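Local coordinates for uncharacterized protein MTH_862 (Methanothermobacter thermautotrophicus, PDB 2R47) that is of unknown function, belongs to a family of uncharacterized archaeal proteins, and folds as a mixed beta-sheet with helices in a two-chain assembly, at residues 13-18 / 123-128; 60-65 / 111-116. One frame throughout, in Å; residues are numbered along the deposited sequence. Where two conformers were deposited one is given.

Contact 1 of 2, residues 13-18 / 123-128; sequences KEHLGV and LCYMDM. With SO4 (sulfate ion), chain F.
H15 of helix 11-22 reaches Y125, on strand 118-125, through a narrow meeting of two rings: H15 CE1 lies 3.5 Å from Y125 OH, which sits at the edge of the imidazole, near its plane. The rings are nearly perpendicular, at 81°, but are offset obliquely, with centroids 5.8 Å apart. No direct hydrogen bond joins the segments; two waters do the polar work. One links H15 NE2, at 2.8 Å, to the carbonyl C124 O, to which it donates. The other bridges H15 ND1, at 3.0 Å, and Y125 OH, at 2.7 Å. Histidine suits this place because it offers a nitrogen to each water, and tyrosine because its hydroxyl is long enough to reach the second. With CG anti to the backbone N (chi1 -163°), the imidazole extends from the helix toward the strand. The helix thereby packs on the mixed sheet at strand 118-125, which lies between strands 88-91 and 142-154. F9 stacks on the H15 ring and F45 meets it edge-to-face; Y125 meets F41 and packs on I12 of the second subunit, as H15 does on I148 of that subunit. Away from the strand, K13 N and NZ bind a sulfate, probably from the crystallisation liquor. Both imidazole nitrogens thus have a water partner although the ring is buried, and the two bridges are the polar links between these segments.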
ATOM      1  N   LYS A  13     -11.120  -4.603   2.998  1.00 17.08           N
ATOM      2  CA  LYS A  13     -12.183  -3.789   3.650  1.00 18.59           C
ATOM      3  C   LYS A  13     -12.170  -3.893   5.179  1.00 16.75           C
ATOM      4  O   LYS A  13     -12.242  -2.868   5.868  1.00 16.41           O
ATOM      5  CB  LYS A  13     -13.573  -4.111   3.069  1.00 18.34           C
ATOM      6  CG  LYS A  13     -13.855  -3.381   1.754  1.00 20.41           C
ATOM      7  CD  LYS A  13     -15.297  -3.642   1.281  1.00 22.55           C
ATOM      8  CE  LYS A  13     -15.298  -4.101  -0.143  1.00 29.67           C
ATOM      9  NZ  LYS A  13     -14.782  -5.519  -0.247  1.00 34.83           N
ATOM     10  N   GLU A  14     -12.041  -5.104   5.717  1.00 17.89           N
ATOM     11  CA  GLU A  14     -12.018  -5.290   7.177  1.00 17.59           C
ATOM     12  C   GLU A  14     -10.722  -4.813   7.794  1.00 17.22           C
ATOM     13  O   GLU A  14     -10.707  -4.390   8.921  1.00 16.62           O
ATOM     14  CB  GLU A  14     -12.254  -6.754   7.542  1.00 18.42           C
ATOM     15  CG  GLU A  14     -13.675  -7.253   7.114  1.00 18.76           C
ATOM     16  CD  GLU A  14     -13.926  -8.707   7.425  1.00 20.23           C
ATOM     17  OE1 GLU A  14     -13.325  -9.211   8.398  1.00 20.27           O
ATOM     18  OE2 GLU A  14     -14.727  -9.357   6.692  1.00 19.58           O
ATOM     19  N   HIS A  15      -9.617  -4.943   7.062  1.00 17.15           N
ATOM     20  CA  HIS A  15      -8.324  -4.427   7.528  1.00 16.90           C
ATOM     21  C   HIS A  15      -8.404  -2.910   7.771  1.00 16.91           C
ATOM     22  O   HIS A  15      -8.042  -2.410   8.868  1.00 17.46           O
ATOM     23  CB  HIS A  15      -7.256  -4.732   6.472  1.00 15.10           C
ATOM     24  CG  HIS A  15      -5.850  -4.617   6.979  1.00 16.53           C
ATOM     25  ND1 HIS A  15      -4.761  -4.779   6.161  1.00 16.03           N
ATOM     26  CD2 HIS A  15      -5.359  -4.410   8.234  1.00 18.17           C
ATOM     27  CE1 HIS A  15      -3.649  -4.658   6.875  1.00 15.56           C
ATOM     28  NE2 HIS A  15      -3.989  -4.418   8.136  1.00 17.02           N
ATOM     29  N   LEU A  16      -8.924  -2.176   6.783  1.00 15.75           N
ATOM     30  CA  LEU A  16      -9.157  -0.746   6.983  1.00 17.11           C
ATOM     31  C   LEU A  16     -10.164  -0.477   8.114  1.00 17.29           C
ATOM     32  O   LEU A  16      -9.987   0.449   8.933  1.00 16.06           O
ATOM     33  CB  LEU A  16      -9.651  -0.089   5.669  1.00 15.92           C
ATOM     34  CG  LEU A  16      -8.737  -0.239   4.426  1.00 20.42           C
ATOM     35  CD1 LEU A  16      -9.417   0.439   3.214  1.00 21.13           C
ATOM     36  CD2 LEU A  16      -7.365   0.339   4.720  1.00 20.63           C
ATOM     37  N   GLY A  17     -11.231  -1.276   8.152  1.00 15.74           N
ATOM     38  CA  GLY A  17     -12.270  -1.103   9.185  1.00 16.21           C
ATOM     39  C   GLY A  17     -11.813  -1.240  10.626  1.00 16.00           C
ATOM     40  O   GLY A  17     -12.188  -0.418  11.492  1.00 16.79           O
ATOM     41  N   VAL A  18     -10.999  -2.258  10.911  1.00 16.69           N
ATOM     42  CA  VAL A  18     -10.485  -2.411  12.294  1.00 16.21           C
ATOM     43  C   VAL A  18      -9.549  -1.260  12.657  1.00 16.26           C
ATOM     44  O   VAL A  18      -9.458  -0.874  13.816  1.00 15.77           O
ATOM     45  CB  VAL A  18      -9.829  -3.779  12.572  1.00 16.34           C
ATOM     46  CG1 VAL A  18     -10.841  -4.909  12.325  1.00 17.72           C
ATOM     47  CG2 VAL A  18      -8.546  -3.978  11.726  1.00 15.71           C
ATOM     48  N   LEU A 123       1.172  -1.225  13.095  1.00 18.18           N
ATOM     49  CA  LEU A 123       0.458  -1.817  11.990  1.00 18.64           C
ATOM     50  C   LEU A 123       1.543  -2.556  11.231  1.00 18.35           C
ATOM     51  O   LEU A 123       2.512  -1.947  10.792  1.00 16.71           O
ATOM     52  CB  LEU A 123      -0.101  -0.679  11.145  1.00 20.86           C
ATOM     53  CG  LEU A 123      -1.306  -0.798  10.256  1.00 24.62           C
ATOM     54  CD1 LEU A 123      -2.521  -1.182  11.093  1.00 28.77           C
ATOM     55  CD2 LEU A 123      -1.524   0.619   9.615  1.00 21.94           C
ATOM     56  N   CYS A 124       1.451  -3.883  11.134  1.00 17.08           N
ATOM     57  CA  CYS A 124       2.525  -4.608  10.463  1.00 17.46           C
ATOM     58  C   CYS A 124       1.982  -5.836   9.709  1.00 17.04           C
ATOM     59  O   CYS A 124       0.788  -6.132   9.755  1.00 14.45           O
ATOM     60  CB  CYS A 124       3.609  -5.034  11.487  1.00 18.13           C
ATOM     61  SG  CYS A 124       3.015  -6.158  12.779  1.00 20.31           S
ATOM     62  N   TYR A 125       2.883  -6.514   8.996  1.00 17.29           N
ATOM     63  CA  TYR A 125       2.551  -7.712   8.280  1.00 16.97           C
ATOM     64  C   TYR A 125       3.432  -8.832   8.810  1.00 17.76           C
ATOM     65  O   TYR A 125       4.568  -8.585   9.230  1.00 17.45           O
ATOM     66  CB  TYR A 125       2.734  -7.542   6.775  1.00 17.27           C
ATOM     67  CG  TYR A 125       1.742  -6.556   6.198  1.00 22.15           C
ATOM     68  CD1 TYR A 125       0.536  -6.984   5.612  1.00 19.68           C
ATOM     69  CD2 TYR A 125       1.976  -5.183   6.317  1.00 24.13           C
ATOM     70  CE1 TYR A 125      -0.380  -6.043   5.104  1.00 22.73           C
ATOM     71  CE2 TYR A 125       1.048  -4.244   5.857  1.00 27.75           C
ATOM     72  CZ  TYR A 125      -0.126  -4.672   5.256  1.00 23.22           C
ATOM     73  OH  TYR A 125      -0.986  -3.676   4.814  1.00 23.03           O
ATOM     74  N   MET A 126       2.911 -10.055   8.729  1.00 16.94           N
ATOM     75  CA  MET A 126       3.658 -11.274   9.044  1.00 18.95           C
ATOM     76  C   MET A 126       4.230 -11.240  10.458  1.00 19.34           C
ATOM     77  O   MET A 126       5.331 -11.769  10.693  1.00 20.95           O
ATOM     78  CB  MET A 126       4.778 -11.519   7.998  1.00 19.41           C
ATOM     79  CG  MET A 126       4.271 -11.453   6.547  1.00 22.93           C
ATOM     80  SD  MET A 126       2.848 -12.482   6.164  1.00 24.09           S
ATOM     81  CE  MET A 126       3.650 -14.098   6.122  1.00 25.24           C
ATOM     82  N   ASP A 127       3.513 -10.580  11.382  1.00 18.64           N
ATOM     83  CA  ASP A 127       3.847 -10.575  12.820  1.00 18.42           C
ATOM     84  C   ASP A 127       5.195  -9.907  13.114  1.00 19.41           C
ATOM     85  O   ASP A 127       5.912 -10.309  14.038  1.00 18.93           O
ATOM     86  CB  ASP A 127       3.828 -11.994  13.371  1.00 19.99           C
ATOM     87  CG  ASP A 127       3.304 -12.078  14.795  1.00 23.63           C
ATOM     88  OD1 ASP A 127       2.764 -11.071  15.345  1.00 21.47           O
ATOM     89  OD2 ASP A 127       3.437 -13.196  15.358  1.00 23.54           O
ATOM     90  N   MET A 128       5.541  -8.903  12.323  1.00 18.69           N
ATOM     91  CA  MET A 128       6.885  -8.341  12.373  1.00 20.25           C
ATOM     92  C   MET A 128       7.230  -7.840  13.760  1.00 18.97           C
ATOM     93  O   MET A 128       8.350  -8.070  14.235  1.00 19.41           O
ATOM     94  CB  MET A 128       7.012  -7.183  11.359  1.00 20.28           C
ATOM     95  CG  MET A 128       8.433  -6.847  10.957  1.00 28.25           C
ATOM     96  SD  MET A 128       9.232  -8.161   9.987  1.00 33.56           S
ATOM     97  CE  MET A 128       8.076  -8.318   8.608  1.00 41.49           C
TER
HETATM   98  S   SO4 F 701     -11.981  -7.337   0.513  0.65 31.02           S
HETATM   99  O1  SO4 F 701     -12.764  -7.356  -0.728  0.65 32.11           O
HETATM  100  O2  SO4 F 701     -10.577  -7.196   0.041  0.65 32.82           O
HETATM  101  O3  SO4 F 701     -12.257  -8.531   1.293  0.65 32.99           O
HETATM  102  O4  SO4 F 701     -12.336  -6.226   1.323  0.65 32.89           O
HETATM  103  O   HOH W   1      -1.485  -4.391   9.361  1.00 24.23           O
HETATM  104  O   HOH W   2      -3.317  -4.341   3.600  1.00 43.41           O

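Contact 2 of 2, residues 60-65 / 111-116; sequences TDFSKA and EDALEE
The ring of F62 receives the methyl of A113 over one face, a CH-pi contact with A113 CB 3.7 Å from the ring centroid and 20° off the normal. The methyl is displaced toward the CD1 and CE1 side, where A113 CB comes to 3.6 Å from F62 CD1. Chi1 of -174° sets CG opposite the backbone N and carries the ring across to the end of helix 103-113. Alanine suits the other side of the pair because its short side chain lets the phenyl settle close to the backbone, with F62 CZ only 3.8 Å from A113 CA. L109, one turn earlier on that helix, also touches F62. The segment 60-65 is the connection between strands 53-58 and 66-71, antiparallel neighbours in the mixed sheet, and its 3-10 turn at 62-64 presents the phenylalanine to the helix where the chain passes into the short strand 114-115. Replacing F62 by an alanine is likely to leave the A113 methyl without its aromatic cover and open a gap between this connection and the helix end. On the CE2 side of the ring, F62 CE2 still comes to 3.7 Å from D112 O, obliquely, but the D112 side chain is looser, with D112 CB 4.3 Å from F62 CD2. The D112 carboxylate instead forms a salt bridge with K108. On the exposed side of the turn S63, a short side chain that reaches back two residues, donates from OG to D61 OD1 at 2.7 Å, on the syn side of the carboxylate and 27° out of its plane.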
ATOM      1  N   THR A  60      12.636   7.601  11.994  1.00 19.54           N
ATOM      2  CA  THR A  60      12.219   8.147  13.295  1.00 20.54           C
ATOM      3  C   THR A  60      12.468   9.673  13.326  1.00 21.63           C
ATOM      4  O   THR A  60      12.669  10.253  14.382  1.00 22.72           O
ATOM      5  CB  THR A  60      12.923   7.435  14.480  1.00 21.79           C
ATOM      6  OG1 THR A  60      14.343   7.561  14.326  1.00 21.69           O
ATOM      7  CG2 THR A  60      12.558   5.940  14.521  1.00 19.42           C
ATOM      8  N   ASP A  61      12.457  10.302  12.159  1.00 21.13           N
ATOM      9  CA  ASP A  61      12.753  11.722  12.063  1.00 22.08           C
ATOM     10  C   ASP A  61      11.492  12.571  12.011  1.00 20.92           C
ATOM     11  O   ASP A  61      11.059  12.973  10.949  1.00 20.04           O
ATOM     12  CB  ASP A  61      13.618  12.012  10.844  1.00 22.07           C
ATOM     13  CG  ASP A  61      14.229  13.395  10.882  1.00 25.92           C
ATOM     14  OD1 ASP A  61      13.916  14.192  11.808  1.00 30.17           O
ATOM     15  OD2 ASP A  61      15.050  13.668   9.994  1.00 29.45           O
ATOM     16  N   PHE A  62      11.000  12.926  13.192  1.00 21.18           N
ATOM     17  CA  PHE A  62       9.806  13.747  13.359  1.00 21.16           C
ATOM     18  C   PHE A  62       9.915  15.106  12.675  1.00 20.89           C
ATOM     19  O   PHE A  62       8.952  15.617  12.120  1.00 19.49           O
ATOM     20  CB  PHE A  62       9.603  13.872  14.861  1.00 22.59           C
ATOM     21  CG  PHE A  62       8.371  14.558  15.271  1.00 25.20           C
ATOM     22  CD1 PHE A  62       7.139  14.236  14.692  1.00 25.45           C
ATOM     23  CD2 PHE A  62       8.417  15.501  16.319  1.00 26.29           C
ATOM     24  CE1 PHE A  62       5.957  14.857  15.128  1.00 26.23           C
ATOM     25  CE2 PHE A  62       7.234  16.136  16.759  1.00 28.37           C
ATOM     26  CZ  PHE A  62       6.017  15.824  16.144  1.00 27.92           C
ATOM     27  N   SER A  63      11.111  15.702  12.704  1.00 21.31           N
ATOM     28  CA  SER A  63      11.336  16.996  12.068  1.00 21.37           C
ATOM     29  C   SER A  63      11.100  16.989  10.561  1.00 20.96           C
ATOM     30  O   SER A  63      10.806  18.056   9.995  1.00 20.71           O
ATOM     31  CB  SER A  63      12.747  17.534  12.398  1.00 22.49           C
ATOM     32  OG  SER A  63      13.747  16.865  11.621  1.00 24.15           O
ATOM     33  N   LYS A  64      11.185  15.802   9.932  1.00 18.96           N
ATOM     34  CA  LYS A  64      10.935  15.662   8.490  0.60 19.43           C
ATOM     35  C   LYS A  64       9.501  15.169   8.173  1.00 18.58           C
ATOM     36  O   LYS A  64       9.176  14.867   7.021  1.00 18.71           O
ATOM     37  CB  LYS A  64      11.970  14.726   7.835  0.60 19.80           C
ATOM     38  CG  LYS A  64      13.380  15.363   7.579  0.60 22.38           C
ATOM     39  CD  LYS A  64      13.361  16.444   6.476  0.60 24.59           C
ATOM     40  CE  LYS A  64      13.165  15.870   5.057  0.60 25.18           C
ATOM     41  NZ  LYS A  64      12.367  16.775   4.144  0.60 24.09           N
ATOM     42  N   ALA A  65       8.625  15.133   9.191  1.00 18.17           N
ATOM     43  CA  ALA A  65       7.251  14.669   8.965  1.00 16.84           C
ATOM     44  C   ALA A  65       6.540  15.573   7.970  1.00 16.80           C
ATOM     45  O   ALA A  65       6.782  16.789   7.952  1.00 15.56           O
ATOM     46  CB  ALA A  65       6.496  14.586  10.268  1.00 17.64           C
ATOM     47  N   GLU A 111       8.450   9.505  22.537  1.00 24.70           N
ATOM     48  CA  GLU A 111       8.505  10.608  23.480  1.00 25.66           C
ATOM     49  C   GLU A 111       8.205  11.934  22.824  1.00 25.18           C
ATOM     50  O   GLU A 111       7.472  12.771  23.396  1.00 26.13           O
ATOM     51  CB  GLU A 111       9.893  10.677  24.121  1.00 25.90           C
ATOM     52  CG  GLU A 111       9.978  11.707  25.238  1.00 33.18           C
ATOM     53  CD  GLU A 111       9.023  11.396  26.396  1.00 41.85           C
ATOM     54  OE1 GLU A 111       8.651  10.202  26.556  1.00 45.17           O
ATOM     55  OE2 GLU A 111       8.657  12.337  27.150  1.00 43.86           O
ATOM     56  N   ASP A 112       8.766  12.153  21.635  1.00 24.92           N
ATOM     57  CA  ASP A 112       8.621  13.443  20.955  1.00 25.45           C
ATOM     58  C   ASP A 112       7.308  13.666  20.188  1.00 24.31           C
ATOM     59  O   ASP A 112       6.751  14.776  20.194  1.00 23.93           O
ATOM     60  CB  ASP A 112       9.777  13.663  19.969  1.00 25.47           C
ATOM     61  CG  ASP A 112      11.138  13.865  20.658  1.00 29.41           C
ATOM     62  OD1 ASP A 112      11.229  14.066  21.903  1.00 29.85           O
ATOM     63  OD2 ASP A 112      12.139  13.796  19.915  1.00 29.53           O
ATOM     64  N   ALA A 113       6.872  12.663  19.447  1.00 22.10           N
ATOM     65  CA  ALA A 113       5.792  12.815  18.484  1.00 22.26           C
ATOM     66  C   ALA A 113       4.441  12.428  19.059  1.00 23.05           C
ATOM     67  O   ALA A 113       3.426  12.902  18.561  1.00 24.96           O
ATOM     68  CB  ALA A 113       6.054  11.959  17.238  1.00 21.17           C
ATOM     69  N   LEU A 114       4.418  11.576  20.086  1.00 22.37           N
ATOM     70  CA  LEU A 114       3.116  11.182  20.648  1.00 22.07           C
ATOM     71  C   LEU A 114       2.756  12.114  21.785  1.00 21.97           C
ATOM     72  O   LEU A 114       3.524  12.225  22.752  1.00 21.56           O
ATOM     73  CB  LEU A 114       3.142   9.720  21.120  1.00 22.63           C
ATOM     74  CG  LEU A 114       1.800   9.131  21.583  1.00 21.89           C
ATOM     75  CD1 LEU A 114       0.686   9.196  20.495  1.00 18.41           C
ATOM     76  CD2 LEU A 114       2.026   7.657  22.098  1.00 19.47           C
ATOM     77  N   GLU A 115       1.606  12.792  21.700  1.00 23.61           N
ATOM     78  CA  GLU A 115       1.245  13.690  22.789  1.00 24.99           C
ATOM     79  C   GLU A 115       1.056  12.885  24.109  1.00 25.21           C
ATOM     80  O   GLU A 115       0.695  11.694  24.079  1.00 24.85           O
ATOM     81  CB  GLU A 115       0.016  14.542  22.416  1.00 26.08           C
ATOM     82  CG  GLU A 115      -1.265  13.860  22.547  1.00 26.77           C
ATOM     83  CD  GLU A 115      -2.450  14.772  22.232  1.00 26.07           C
ATOM     84  OE1 GLU A 115      -2.394  15.663  21.355  1.00 26.24           O
ATOM     85  OE2 GLU A 115      -3.448  14.600  22.913  1.00 30.03           O
ATOM     86  N   GLU A 116       1.299  13.516  25.259  1.00 24.75           N
ATOM     87  CA  GLU A 116       1.133  12.808  26.530  1.00 25.38           C
ATOM     88  C   GLU A 116      -0.304  12.294  26.616  1.00 23.91           C
ATOM     89  O   GLU A 116      -1.231  13.001  26.221  1.00 23.51           O
ATOM     90  CB  GLU A 116       1.427  13.728  27.747  1.00 26.71           C
ATOM     91  CG  GLU A 116       1.617  12.884  29.016  1.00 33.23           C
ATOM     92  CD  GLU A 116       2.559  11.678  28.767  1.00 43.98           C
ATOM     93  OE1 GLU A 116       3.777  11.920  28.549  1.00 47.34           O
ATOM     94  OE2 GLU A 116       2.090  10.495  28.754  1.00 47.11           O
TER

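Overall arrangement
The two contacts lie on opposite sides of the chain's centre, their own centres about 23 Å apart. Each has one buried member, H15 in contact 1 and A113 in contact 2, whereas their partners Y125, F62 and D112 are partly exposed; contact 2 also has the exposed S63 on its loop. They share no element, but strands 114-115 and 118-125 follow each other in the chain. Both segment pairs reach the second subunit: in contact 1 the touching residues themselves pack on it, while in contact 2 K64, apart from the ring-to-methyl packing, bonds to it. Water joins polar groups among aromatic rings in contact 1; contact 2 relies on apolar packing.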